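Uncharacterized protein (Proteus penneri, PDB 3RD4) is of unknown function; it is a small, mainly beta protein of the DUF2500 family whose sheet continues into a second subunit. Local coordinates at residues Tyr7-Asp13 with Val40-Thr46; Leu52-Asp57 with Met74-Phe79; Glu67-Arg71 with Phe82-Val86. All coordinates share one frame; numbering follows the deposited sequence.

In the fold
The three contacts divide one antiparallel sheet, whose strand order is 50-56, 34-44, 4-20, 69-75, 78-84. Contact 1 joins the neighbouring strands 4-20 and 34-44, and contact 3 joins the C-terminal hairpin strands 69-75 and 78-84; their centres lie about 9 Å apart. Contact 2 is different: it brings strand 50-56, outermost within this chain, against the turn of that hairpin by side chains, with its centre about 12 Å from the centre of contact 1 and about 15 Å from that of contact 3. Along the chain contact 1 closes first, and contacts 2 and 3 then interleave. The sheet is thus curled round a shared apolar face containing F42, F79 and F82.

Contact 1: Tyr7-Asp13 with Val40-Thr46; sequences YMVEVID and VTFRLTT
M8 and T45 close one end of the backbone ladder between 7-13 and 40-46: T45 N donates to M8 O at 2.8 Å, nearly straight at 168°. Further along, E10 and R43 form an antiparallel hydrogen-bonded pair, and beyond V11 the regular pattern breaks in a classic beta bulge, where I12 and D13 both face T41. There I12 N gives T41 O a bond of 2.9 Å and D13 N adds only a weak one to the same oxygen; the return bond from T41 N to D13 O is long, at 3.3 Å, and lies well off the carbonyl plane.

Apolar contacts fill one face. The two methyls of V11 split their work: with CG1 opposite the backbone N (chi1 -177°), V11 CG1 meets V40 CG2 at 3.9 Å, while V11 CG2 lies 4.0 Å from F42 CE2. V9 CG1 reaches F42 CD2 at 3.7 Å. Branched valines suit these extended, buried positions. Near the ladder's end L44 CD1 sits at the edge of the Y7 ring.

E10 and R43 point to the other face. R43, long enough to pass across I12, carries its NE to a salt bridge with D51.

Strand 4-20 is the middle strand of the sheet: the backbone of V9 hydrogen-bonds to that of G70 on strand 69-75, the backbone of V40 to that of L54 on strand 50-56, and the ring of F42 meets that of F82 from strand 78-84.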
ATOM      1  N   TYR B   7       3.564 -21.484 -11.902  1.00 50.13           N
ATOM      2  CA  TYR B   7       4.659 -20.536 -11.780  1.00 49.77           C
ATOM      3  C   TYR B   7       5.776 -21.200 -10.975  1.00 49.69           C
ATOM      4  O   TYR B   7       5.618 -21.443  -9.776  1.00 50.09           O
ATOM      5  CB  TYR B   7       4.226 -19.256 -11.051  1.00 50.97           C
ATOM      6  CG  TYR B   7       3.071 -18.507 -11.667  1.00 53.96           C
ATOM      7  CD1 TYR B   7       1.768 -18.692 -11.190  1.00 55.94           C
ATOM      8  CD2 TYR B   7       3.270 -17.607 -12.715  1.00 54.16           C
ATOM      9  CE1 TYR B   7       0.683 -17.998 -11.739  1.00 56.27           C
ATOM     10  CE2 TYR B   7       2.192 -16.904 -13.277  1.00 55.85           C
ATOM     11  CZ  TYR B   7       0.898 -17.108 -12.780  1.00 57.03           C
ATOM     12  OH  TYR B   7      -0.181 -16.439 -13.321  1.00 58.11           O
ATOM     13  N   MET B   8       6.890 -21.524 -11.634  1.00 48.66           N
ATOM     14  CA  MET B   8       8.033 -22.121 -10.949  1.00 47.20           C
ATOM     15  C   MET B   8       8.540 -20.993 -10.073  1.00 46.94           C
ATOM     16  O   MET B   8       8.973 -19.953 -10.570  1.00 47.30           O
ATOM     17  CB  MET B   8       9.087 -22.561 -11.959  1.00 47.16           C
ATOM     18  CG  MET B   8       8.589 -23.687 -12.859  1.00 45.14           C
ATOM     19  SD  MET B   8       7.919 -25.035 -11.852  1.00 41.89           S
ATOM     20  CE  MET B   8       9.373 -25.390 -10.784  1.00 40.56           C
ATOM     21  N   VAL B   9       8.492 -21.196  -8.765  1.00 46.24           N
ATOM     22  CA  VAL B   9       8.849 -20.128  -7.864  1.00 44.17           C
ATOM     23  C   VAL B   9       9.763 -20.501  -6.713  1.00 43.37           C
ATOM     24  O   VAL B   9      10.188 -21.639  -6.582  1.00 42.87           O
ATOM     25  CB  VAL B   9       7.544 -19.501  -7.329  1.00 44.22           C
ATOM     26  CG1 VAL B   9       6.943 -20.367  -6.239  1.00 42.43           C
ATOM     27  CG2 VAL B   9       7.800 -18.112  -6.860  1.00 47.12           C
ATOM     28  N   GLU B  10      10.074 -19.499  -5.899  1.00 44.70           N
ATOM     29  CA  GLU B  10      10.938 -19.634  -4.724  1.00 45.73           C
ATOM     30  C   GLU B  10      10.342 -18.754  -3.629  1.00 43.32           C
ATOM     31  O   GLU B  10       9.984 -17.602  -3.874  1.00 41.39           O
ATOM     32  CB  GLU B  10      12.365 -19.176  -5.060  1.00 49.36           C
ATOM     33  CG  GLU B  10      13.296 -18.963  -3.863  1.00 54.49           C
ATOM     34  CD  GLU B  10      14.740 -18.603  -4.280  1.00 58.92           C
ATOM     35  OE1 GLU B  10      14.932 -17.743  -5.179  1.00 59.20           O
ATOM     36  OE2 GLU B  10      15.688 -19.179  -3.689  1.00 61.95           O
ATOM     37  N   VAL B  11      10.222 -19.312  -2.430  1.00 41.41           N
ATOM     38  CA  VAL B  11       9.646 -18.589  -1.306  1.00 39.62           C
ATOM     39  C   VAL B  11      10.665 -17.628  -0.715  1.00 39.58           C
ATOM     40  O   VAL B  11      11.662 -18.057  -0.155  1.00 40.60           O
ATOM     41  CB  VAL B  11       9.173 -19.565  -0.213  1.00 38.11           C
ATOM     42  CG1 VAL B  11       8.517 -18.798   0.900  1.00 37.69           C
ATOM     43  CG2 VAL B  11       8.203 -20.591  -0.803  1.00 34.95           C
ATOM     44  N   ILE B  12      10.407 -16.330  -0.838  1.00 38.41           N
ATOM     45  CA  ILE B  12      11.310 -15.314  -0.322  1.00 37.92           C
ATOM     46  C   ILE B  12      10.909 -14.758   1.033  1.00 38.49           C
ATOM     47  O   ILE B  12      11.749 -14.586   1.900  1.00 38.84           O
ATOM     48  CB  ILE B  12      11.410 -14.115  -1.282  1.00 38.75           C
ATOM     49  CG1 ILE B  12      12.339 -14.444  -2.437  1.00 40.26           C
ATOM     50  CG2 ILE B  12      11.940 -12.897  -0.555  1.00 38.01           C
ATOM     51  CD1 ILE B  12      11.850 -15.575  -3.302  1.00 44.59           C
ATOM     52  N   ASP B  13       9.628 -14.467   1.217  1.00 40.45           N
ATOM     53  CA  ASP B  13       9.181 -13.874   2.473  1.00 41.66           C
ATOM     54  C   ASP B  13       7.973 -14.566   3.092  1.00 39.28           C
ATOM     55  O   ASP B  13       7.379 -15.446   2.487  1.00 40.14           O
ATOM     56  CB  ASP B  13       8.842 -12.401   2.237  1.00 47.85           C
ATOM     57  CG  ASP B  13       9.212 -11.523   3.415  1.00 53.40           C
ATOM     58  OD1 ASP B  13       8.893 -11.897   4.572  1.00 56.24           O
ATOM     59  OD2 ASP B  13       9.819 -10.451   3.173  1.00 56.71           O
ATOM     60  N   VAL B  40       2.590 -14.503   1.835  1.00 37.66           N
ATOM     61  CA  VAL B  40       3.916 -15.015   1.544  1.00 37.94           C
ATOM     62  C   VAL B  40       4.344 -14.458   0.195  1.00 37.49           C
ATOM     63  O   VAL B  40       3.542 -14.343  -0.726  1.00 36.86           O
ATOM     64  CB  VAL B  40       3.977 -16.592   1.566  1.00 37.13           C
ATOM     65  CG1 VAL B  40       2.668 -17.198   1.180  1.00 37.97           C
ATOM     66  CG2 VAL B  40       5.047 -17.077   0.618  1.00 37.72           C
ATOM     67  N   THR B  41       5.604 -14.063   0.099  1.00 38.22           N
ATOM     68  CA  THR B  41       6.114 -13.507  -1.147  1.00 39.35           C
ATOM     69  C   THR B  41       6.832 -14.563  -1.996  1.00 39.40           C
ATOM     70  O   THR B  41       7.871 -15.097  -1.596  1.00 39.99           O
ATOM     71  CB  THR B  41       7.081 -12.341  -0.864  1.00 39.16           C
ATOM     72  OG1 THR B  41       6.392 -11.325  -0.130  1.00 39.07           O
ATOM     73  CG2 THR B  41       7.588 -11.744  -2.159  1.00 39.41           C
ATOM     74  N   PHE B  42       6.268 -14.860  -3.166  1.00 38.67           N
ATOM     75  CA  PHE B  42       6.844 -15.830  -4.090  1.00 36.91           C
ATOM     76  C   PHE B  42       7.595 -15.103  -5.200  1.00 37.71           C
ATOM     77  O   PHE B  42       7.092 -14.120  -5.745  1.00 37.51           O
ATOM     78  CB  PHE B  42       5.746 -16.674  -4.728  1.00 35.88           C
ATOM     79  CG  PHE B  42       4.966 -17.493  -3.751  1.00 36.18           C
ATOM     80  CD1 PHE B  42       3.748 -17.043  -3.268  1.00 36.94           C
ATOM     81  CD2 PHE B  42       5.451 -18.712  -3.310  1.00 35.39           C
ATOM     82  CE1 PHE B  42       3.029 -17.793  -2.360  1.00 35.36           C
ATOM     83  CE2 PHE B  42       4.737 -19.467  -2.403  1.00 35.51           C
ATOM     84  CZ  PHE B  42       3.522 -19.007  -1.928  1.00 35.48           C
ATOM     85  N   ARG B  43       8.798 -15.564  -5.532  1.00 38.43           N
ATOM     86  CA  ARG B  43       9.548 -14.944  -6.619  1.00 39.49           C
ATOM     87  C   ARG B  43       9.754 -15.938  -7.760  1.00 41.46           C
ATOM     88  O   ARG B  43      10.274 -17.027  -7.534  1.00 41.55           O
ATOM     89  CB  ARG B  43      10.901 -14.452  -6.132  1.00 37.34           C
ATOM     90  CG  ARG B  43      11.772 -13.919  -7.258  1.00 38.84           C
ATOM     91  CD  ARG B  43      13.035 -13.279  -6.716  1.00 40.06           C
ATOM     92  NE  ARG B  43      12.742 -12.048  -5.987  1.00 40.64           N
ATOM     93  CZ  ARG B  43      13.193 -11.783  -4.765  1.00 41.36           C
ATOM     94  NH1 ARG B  43      13.959 -12.662  -4.135  1.00 41.25           N
ATOM     95  NH2 ARG B  43      12.865 -10.645  -4.165  1.00 40.55           N
ATOM     96  N   LEU B  44       9.338 -15.576  -8.976  1.00 44.28           N
ATOM     97  CA  LEU B  44       9.503 -16.458 -10.138  1.00 47.33           C
ATOM     98  C   LEU B  44      10.958 -16.875 -10.288  1.00 49.92           C
ATOM     99  O   LEU B  44      11.858 -16.030 -10.356  1.00 50.02           O
ATOM    100  CB  LEU B  44       9.040 -15.770 -11.421  1.00 46.31           C
ATOM    101  CG  LEU B  44       7.602 -16.009 -11.880  1.00 45.26           C
ATOM    102  CD1 LEU B  44       7.451 -17.406 -12.452  1.00 44.47           C
ATOM    103  CD2 LEU B  44       6.674 -15.799 -10.713  1.00 45.08           C
ATOM    104  N   THR B  45      11.173 -18.186 -10.334  1.00 52.75           N
ATOM    105  CA  THR B  45      12.506 -18.758 -10.452  1.00 55.43           C
ATOM    106  C   THR B  45      12.953 -18.801 -11.917  1.00 58.02           C
ATOM    107  O   THR B  45      14.077 -19.203 -12.230  1.00 58.05           O
ATOM    108  CB  THR B  45      12.530 -20.177  -9.853  1.00 55.39           C
ATOM    109  OG1 THR B  45      13.882 -20.572  -9.610  1.00 56.68           O
ATOM    110  CG2 THR B  45      11.877 -21.171 -10.809  1.00 55.59           C
ATOM    111  N   THR B  46      12.065 -18.378 -12.811  1.00 60.71           N
ATOM    112  CA  THR B  46      12.369 -18.351 -14.238  1.00 63.43           C
ATOM    113  C   THR B  46      13.371 -17.248 -14.566  1.00 65.35           C
ATOM    114  O   THR B  46      14.586 -17.458 -14.500  1.00 66.69           O
ATOM    115  CB  THR B  46      11.096 -18.108 -15.085  1.00 62.94           C
ATOM    116  OG1 THR B  46      10.413 -16.948 -14.601  1.00 62.08           O
ATOM    117  CG2 THR B  46      10.163 -19.302 -15.005  1.00 63.80           C
TER

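Contact 2: Leu52-Asp57 with Met74-Phe79; sequences LVLNID and MQGSRF
D57 has its carboxylate held from the helix side, OD1 being hydrogen-bonded to S60 OG, while OD2 stands at the edge of the F79 ring, 4.0 Å from F79 CE2. D57 occupies the N-cap position of helix 58-61 and its side chain also caps a backbone N there, a role for which a short acidic side chain is well suited. Within 74-79, R78 N to Q75 O closes the type II' turn from Q75 to R78, and Q75 N to R78 O, at 3.0 Å, completes the pair; G76 suits the positive-phi corner (phi 67°).

No hydrogen bond joins the two segments; apolar side chains do. F79 has CG anti to its backbone N (chi1 169°), which turns one ring face to I56. I56 CG2 lies over that face in a CH-pi arrangement, modelled too closely for its spacing to be trusted. L54 comes in crosswise: its CD1 sits at the ring edge, 3.8 Å from F79 CB, and is also 3.8 Å from M74 SD. That sulfur meets L52 CG at 4.0 Å as well, so the flexible methionine fills in between two leucines.

Strand 50-56 pairs with strand 34-44 on one side, while L52 and V53 form a parallel ladder with a strand of the second subunit. Y61 of helix 58-61 and I64 also pack on I56.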
ATOM      1  N   LEU B  52       5.298 -12.419  -6.512  1.00 41.93           N
ATOM      2  CA  LEU B  52       3.885 -12.554  -6.194  1.00 37.91           C
ATOM      3  C   LEU B  52       3.765 -12.398  -4.690  1.00 36.51           C
ATOM      4  O   LEU B  52       4.435 -13.097  -3.927  1.00 36.78           O
ATOM      5  CB  LEU B  52       3.350 -13.935  -6.613  1.00 36.19           C
ATOM      6  CG  LEU B  52       2.967 -14.181  -8.077  1.00 34.01           C
ATOM      7  CD1 LEU B  52       2.113 -13.022  -8.524  1.00 32.97           C
ATOM      8  CD2 LEU B  52       4.177 -14.296  -8.975  1.00 30.87           C
ATOM      9  N   VAL B  53       2.938 -11.466  -4.247  1.00 34.60           N
ATOM     10  CA  VAL B  53       2.769 -11.298  -2.814  1.00 33.11           C
ATOM     11  C   VAL B  53       1.312 -11.611  -2.481  1.00 32.27           C
ATOM     12  O   VAL B  53       0.485 -10.719  -2.282  1.00 32.62           O
ATOM     13  CB  VAL B  53       3.148  -9.872  -2.365  1.00 30.87           C
ATOM     14  CG1 VAL B  53       3.614  -9.911  -0.910  1.00 30.51           C
ATOM     15  CG2 VAL B  53       4.252  -9.324  -3.257  1.00 27.95           C
ATOM     16  N   LEU B  54       1.021 -12.904  -2.421  1.00 29.48           N
ATOM     17  CA  LEU B  54      -0.323 -13.390  -2.162  1.00 28.11           C
ATOM     18  C   LEU B  54      -0.677 -13.599  -0.690  1.00 28.52           C
ATOM     19  O   LEU B  54       0.195 -13.853   0.154  1.00 26.80           O
ATOM     20  CB  LEU B  54      -0.532 -14.717  -2.900  1.00 24.75           C
ATOM     21  CG  LEU B  54       0.317 -14.936  -4.155  1.00 21.48           C
ATOM     22  CD1 LEU B  54       0.148 -16.346  -4.664  1.00 19.17           C
ATOM     23  CD2 LEU B  54      -0.081 -13.928  -5.212  1.00 19.32           C
ATOM     24  N   ASN B  55      -1.973 -13.487  -0.399  1.00 28.53           N
ATOM     25  CA  ASN B  55      -2.491 -13.723   0.944  1.00 28.68           C
ATOM     26  C   ASN B  55      -3.086 -15.102   0.791  1.00 28.16           C
ATOM     27  O   ASN B  55      -3.876 -15.335  -0.115  1.00 28.48           O
ATOM     28  CB  ASN B  55      -3.576 -12.718   1.300  1.00 30.18           C
ATOM     29  CG  ASN B  55      -3.082 -11.297   1.223  1.00 32.67           C
ATOM     30  OD1 ASN B  55      -2.050 -10.950   1.816  1.00 32.75           O
ATOM     31  ND2 ASN B  55      -3.815 -10.456   0.493  1.00 33.79           N
ATOM     32  N   ILE B  56      -2.686 -16.025   1.650  1.00 27.42           N
ATOM     33  CA  ILE B  56      -3.159 -17.388   1.547  1.00 27.93           C
ATOM     34  C   ILE B  56      -3.782 -17.817   2.861  1.00 30.40           C
ATOM     35  O   ILE B  56      -3.606 -17.145   3.874  1.00 32.55           O
ATOM     36  CB  ILE B  56      -1.981 -18.337   1.197  1.00 26.75           C
ATOM     37  CG1 ILE B  56      -0.946 -18.332   2.318  1.00 26.68           C
ATOM     38  CG2 ILE B  56      -1.259 -17.848  -0.034  1.00 24.25           C
ATOM     39  CD1 ILE B  56       0.211 -19.269   2.062  1.00 31.02           C
ATOM     40  N   ASP B  57      -4.501 -18.935   2.848  1.00 31.84           N
ATOM     41  CA  ASP B  57      -5.144 -19.461   4.054  1.00 33.94           C
ATOM     42  C   ASP B  57      -4.145 -19.771   5.177  1.00 34.53           C
ATOM     43  O   ASP B  57      -2.955 -20.002   4.926  1.00 33.63           O
ATOM     44  CB  ASP B  57      -5.909 -20.716   3.696  1.00 34.98           C
ATOM     45  CG  ASP B  57      -5.053 -21.688   2.933  1.00 36.88           C
ATOM     46  OD1 ASP B  57      -4.628 -22.706   3.545  1.00 36.75           O
ATOM     47  OD2 ASP B  57      -4.794 -21.401   1.733  1.00 36.92           O
ATOM     48  N   MET B  74      -1.949 -20.888  -9.413  1.00 38.71           N
ATOM     49  CA  MET B  74      -2.784 -19.731  -9.149  1.00 39.88           C
ATOM     50  C   MET B  74      -3.944 -19.690 -10.110  1.00 41.37           C
ATOM     51  O   MET B  74      -3.791 -19.982 -11.296  1.00 41.32           O
ATOM     52  CB  MET B  74      -1.987 -18.439  -9.299  1.00 40.12           C
ATOM     53  CG  MET B  74      -1.229 -17.985  -8.067  1.00 40.05           C
ATOM     54  SD  MET B  74      -0.260 -16.515  -8.451  1.00 39.97           S
ATOM     55  CE  MET B  74      -1.570 -15.356  -8.721  1.00 37.41           C
ATOM     56  N   GLN B  75      -5.106 -19.333  -9.587  1.00 43.56           N
ATOM     57  CA  GLN B  75      -6.300 -19.207 -10.404  1.00 45.62           C
ATOM     58  C   GLN B  75      -6.398 -17.701 -10.554  1.00 46.44           C
ATOM     59  O   GLN B  75      -6.822 -16.993  -9.628  1.00 45.78           O
ATOM     60  CB  GLN B  75      -7.516 -19.739  -9.664  1.00 47.28           C
ATOM     61  CG  GLN B  75      -8.602 -20.264 -10.557  1.00 51.19           C
ATOM     62  CD  GLN B  75      -9.920 -20.332  -9.832  1.00 55.35           C
ATOM     63  OE1 GLN B  75     -10.553 -19.302  -9.593  1.00 57.24           O
ATOM     64  NE2 GLN B  75     -10.338 -21.540  -9.456  1.00 55.65           N
ATOM     65  N   GLY B  76      -5.982 -17.209 -11.715  1.00 47.13           N
ATOM     66  CA  GLY B  76      -5.999 -15.782 -11.931  1.00 47.83           C
ATOM     67  C   GLY B  76      -4.970 -15.157 -11.004  1.00 49.24           C
ATOM     68  O   GLY B  76      -3.755 -15.340 -11.194  1.00 48.84           O
ATOM     69  N   SER B  77      -5.450 -14.438  -9.988  1.00 48.88           N
ATOM     70  CA  SER B  77      -4.564 -13.764  -9.034  1.00 49.29           C
ATOM     71  C   SER B  77      -4.666 -14.364  -7.636  1.00 49.06           C
ATOM     72  O   SER B  77      -3.962 -13.943  -6.708  1.00 48.45           O
ATOM     73  CB  SER B  77      -4.914 -12.282  -8.952  1.00 49.79           C
ATOM     74  OG  SER B  77      -6.168 -12.107  -8.312  1.00 50.99           O
ATOM     75  N   ARG B  78      -5.551 -15.347  -7.496  1.00 48.01           N
ATOM     76  CA  ARG B  78      -5.771 -16.006  -6.220  1.00 45.57           C
ATOM     77  C   ARG B  78      -4.856 -17.215  -6.040  1.00 42.76           C
ATOM     78  O   ARG B  78      -4.676 -18.022  -6.953  1.00 42.64           O
ATOM     79  CB  ARG B  78      -7.239 -16.431  -6.116  1.00 47.63           C
ATOM     80  CG  ARG B  78      -7.667 -16.853  -4.713  1.00 54.02           C
ATOM     81  CD  ARG B  78      -9.132 -17.314  -4.664  1.00 58.71           C
ATOM     82  NE  ARG B  78      -9.377 -18.530  -5.448  1.00 62.55           N
ATOM     83  CZ  ARG B  78      -8.950 -19.749  -5.115  1.00 63.72           C
ATOM     84  NH1 ARG B  78      -8.252 -19.931  -4.002  1.00 63.83           N
ATOM     85  NH2 ARG B  78      -9.216 -20.790  -5.901  1.00 64.26           N
ATOM     86  N   PHE B  79      -4.267 -17.327  -4.858  1.00 39.30           N
ATOM     87  CA  PHE B  79      -3.390 -18.447  -4.547  1.00 37.53           C
ATOM     88  C   PHE B  79      -4.219 -19.717  -4.528  1.00 37.50           C
ATOM     89  O   PHE B  79      -5.329 -19.707  -4.015  1.00 38.79           O
ATOM     90  CB  PHE B  79      -2.757 -18.250  -3.169  1.00 34.52           C
ATOM     91  CG  PHE B  79      -2.031 -19.464  -2.640  1.00 33.22           C
ATOM     92  CD1 PHE B  79      -0.750 -19.778  -3.083  1.00 31.56           C
ATOM     93  CD2 PHE B  79      -2.618 -20.273  -1.662  1.00 33.17           C
ATOM     94  CE1 PHE B  79      -0.057 -20.876  -2.553  1.00 31.60           C
ATOM     95  CE2 PHE B  79      -1.934 -21.374  -1.124  1.00 31.43           C
ATOM     96  CZ  PHE B  79      -0.650 -21.673  -1.570  1.00 30.06           C
TER

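Contact 3: Glu67-Arg71 with Phe82-Val86; sequences EMKGR and FETDV
G70 and T84 are the closest-lying pair of the hairpin backbones, their CA atoms 4.2 Å apart, and G70 has no side chain to hold the strands off. Its CA-H points to E83 O, which also accepts R71 N; E83 N in turn bonds to R71 O at 2.8 Å, nearly in line with the carbonyl. The ring of F82 presses in beside this tight part. Its chi1 of 171° carries the ring away from its own N and toward G70, turning an edge to the glycine, with F82 CE1 3.6 Å from G70 N. M68 SD approaches another part of that edge, 4.0 Å from F82 CE2, a Met-aromatic contact in which the polarisable sulfur stays in the ring plane. V9 and V11 of strand 4-20 also pack on F82, so a large aromatic fits this buried place.

The other face is looser and charged. R71 bends at chi3 (-61°), which folds its guanidinium back over E83: E83 CB lies over one face of the group, and R71 NH2 reaches E83 OE1 at 2.8 Å, meeting the oxygen from above the carboxylate plane. D85 stands at the guanidinium's edge, but its salt bridge, R71 NH1 to D85 OD1, is long at 3.7 Å. Beyond the last paired residues, D85 N still bonds to K69 O at 3.0 Å, although both residues are exposed.

One positive group is therefore shared unequally by two carboxylates, E83 being the main partner and D85 a long, weaker one. The partly exposed setting may screen these charges, so the ion pair would add modestly to the backbone bonds and the F82 packing.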
ATOM      1  N   GLU B  67      12.786 -19.871   1.334  1.00 44.98           N
ATOM      2  CA  GLU B  67      13.874 -20.631   0.730  1.00 45.74           C
ATOM      3  C   GLU B  67      13.439 -21.958   0.099  1.00 44.36           C
ATOM      4  O   GLU B  67      14.272 -22.688  -0.451  1.00 46.00           O
ATOM      5  CB  GLU B  67      14.990 -20.875   1.745  1.00 49.08           C
ATOM      6  CG  GLU B  67      16.185 -19.958   1.585  1.00 53.79           C
ATOM      7  CD  GLU B  67      17.076 -19.961   2.814  1.00 57.46           C
ATOM      8  OE1 GLU B  67      17.130 -21.009   3.508  1.00 58.68           O
ATOM      9  OE2 GLU B  67      17.724 -18.921   3.082  1.00 59.02           O
ATOM     10  N   MET B  68      12.149 -22.286   0.193  1.00 40.94           N
ATOM     11  CA  MET B  68      11.628 -23.506  -0.428  1.00 37.82           C
ATOM     12  C   MET B  68      11.455 -23.157  -1.908  1.00 38.32           C
ATOM     13  O   MET B  68      11.257 -21.988  -2.259  1.00 38.54           O
ATOM     14  CB  MET B  68      10.245 -23.881   0.116  1.00 34.48           C
ATOM     15  CG  MET B  68      10.159 -24.465   1.503  1.00 30.19           C
ATOM     16  SD  MET B  68       8.388 -24.803   1.905  1.00 27.79           S
ATOM     17  CE  MET B  68       8.553 -25.541   3.540  1.00 26.58           C
ATOM     18  N   LYS B  69      11.535 -24.158  -2.778  1.00 38.51           N
ATOM     19  CA  LYS B  69      11.340 -23.924  -4.203  1.00 38.41           C
ATOM     20  C   LYS B  69      10.360 -24.939  -4.740  1.00 37.18           C
ATOM     21  O   LYS B  69      10.451 -26.121  -4.424  1.00 37.13           O
ATOM     22  CB  LYS B  69      12.654 -24.031  -4.971  1.00 40.93           C
ATOM     23  CG  LYS B  69      13.672 -22.987  -4.569  1.00 46.68           C
ATOM     24  CD  LYS B  69      14.779 -22.842  -5.610  1.00 49.67           C
ATOM     25  CE  LYS B  69      15.890 -21.913  -5.100  1.00 51.10           C
ATOM     26  NZ  LYS B  69      16.954 -21.646  -6.124  1.00 51.44           N
ATOM     27  N   GLY B  70       9.415 -24.488  -5.548  1.00 36.16           N
ATOM     28  CA  GLY B  70       8.453 -25.426  -6.082  1.00 37.36           C
ATOM     29  C   GLY B  70       7.517 -24.881  -7.139  1.00 38.38           C
ATOM     30  O   GLY B  70       7.795 -23.875  -7.784  1.00 38.03           O
ATOM     31  N   ARG B  71       6.401 -25.569  -7.327  1.00 39.28           N
ATOM     32  CA  ARG B  71       5.421 -25.147  -8.298  1.00 40.80           C
ATOM     33  C   ARG B  71       4.373 -24.358  -7.554  1.00 40.36           C
ATOM     34  O   ARG B  71       3.953 -24.748  -6.465  1.00 40.96           O
ATOM     35  CB  ARG B  71       4.774 -26.356  -8.952  1.00 44.34           C
ATOM     36  CG  ARG B  71       5.718 -27.160  -9.794  1.00 50.03           C
ATOM     37  CD  ARG B  71       4.988 -28.319 -10.444  1.00 54.95           C
ATOM     38  NE  ARG B  71       4.423 -29.215  -9.442  1.00 57.15           N
ATOM     39  CZ  ARG B  71       5.149 -29.859  -8.535  1.00 58.25           C
ATOM     40  NH1 ARG B  71       6.471 -29.709  -8.498  1.00 58.64           N
ATOM     41  NH2 ARG B  71       4.552 -30.657  -7.666  1.00 58.30           N
ATOM     42  N   PHE B  82       0.799 -24.460  -3.288  1.00 35.92           N
ATOM     43  CA  PHE B  82       2.228 -24.379  -3.516  1.00 36.22           C
ATOM     44  C   PHE B  82       2.797 -25.743  -3.258  1.00 38.12           C
ATOM     45  O   PHE B  82       2.744 -26.239  -2.134  1.00 37.92           O
ATOM     46  CB  PHE B  82       2.887 -23.372  -2.584  1.00 34.82           C
ATOM     47  CG  PHE B  82       4.386 -23.415  -2.624  1.00 33.80           C
ATOM     48  CD1 PHE B  82       5.065 -23.184  -3.813  1.00 32.03           C
ATOM     49  CD2 PHE B  82       5.122 -23.727  -1.480  1.00 33.62           C
ATOM     50  CE1 PHE B  82       6.445 -23.272  -3.870  1.00 30.19           C
ATOM     51  CE2 PHE B  82       6.515 -23.817  -1.527  1.00 31.72           C
ATOM     52  CZ  PHE B  82       7.173 -23.589  -2.724  1.00 31.39           C
ATOM     53  N   GLU B  83       3.327 -26.363  -4.309  1.00 42.08           N
ATOM     54  CA  GLU B  83       3.914 -27.691  -4.196  1.00 45.65           C
ATOM     55  C   GLU B  83       5.424 -27.571  -4.166  1.00 48.06           C
ATOM     56  O   GLU B  83       6.030 -27.059  -5.102  1.00 47.87           O
ATOM     57  CB  GLU B  83       3.460 -28.562  -5.366  1.00 46.94           C
ATOM     58  CG  GLU B  83       1.946 -28.512  -5.587  1.00 49.93           C
ATOM     59  CD  GLU B  83       1.392 -29.762  -6.247  1.00 52.39           C
ATOM     60  OE1 GLU B  83       1.780 -30.051  -7.404  1.00 53.20           O
ATOM     61  OE2 GLU B  83       0.566 -30.453  -5.600  1.00 52.44           O
ATOM     62  N   THR B  84       6.018 -28.036  -3.072  1.00 52.08           N
ATOM     63  CA  THR B  84       7.461 -27.979  -2.888  1.00 55.67           C
ATOM     64  C   THR B  84       8.180 -29.120  -3.591  1.00 59.21           C
ATOM     65  O   THR B  84       7.950 -30.295  -3.297  1.00 58.14           O
ATOM     66  CB  THR B  84       7.829 -27.992  -1.391  1.00 54.77           C
ATOM     67  OG1 THR B  84       9.251 -28.111  -1.255  1.00 53.14           O
ATOM     68  CG2 THR B  84       7.122 -29.143  -0.665  1.00 54.72           C
ATOM     69  N   ASP B  85       9.055 -28.754  -4.522  1.00 65.03           N
ATOM     70  CA  ASP B  85       9.828 -29.715  -5.304  1.00 70.75           C
ATOM     71  C   ASP B  85      10.274 -30.911  -4.486  1.00 72.82           C
ATOM     72  O   ASP B  85      11.067 -30.780  -3.550  1.00 73.63           O
ATOM     73  CB  ASP B  85      11.054 -29.036  -5.921  1.00 73.37           C
ATOM     74  CG  ASP B  85      10.937 -28.885  -7.432  1.00 76.69           C
ATOM     75  OD1 ASP B  85       9.868 -28.427  -7.907  1.00 77.66           O
ATOM     76  OD2 ASP B  85      11.919 -29.215  -8.140  1.00 78.05           O
ATOM     77  N   VAL B  86       9.754 -32.077  -4.854  1.00 75.11           N
ATOM     78  CA  VAL B  86      10.075 -33.321  -4.174  1.00 77.92           C
ATOM     79  C   VAL B  86      11.595 -33.475  -3.979  1.00 79.51           C
ATOM     80  O   VAL B  86      12.385 -32.893  -4.733  1.00 80.52           O
ATOM     81  CB  VAL B  86       9.507 -34.497  -4.982  1.00 78.22           C
TER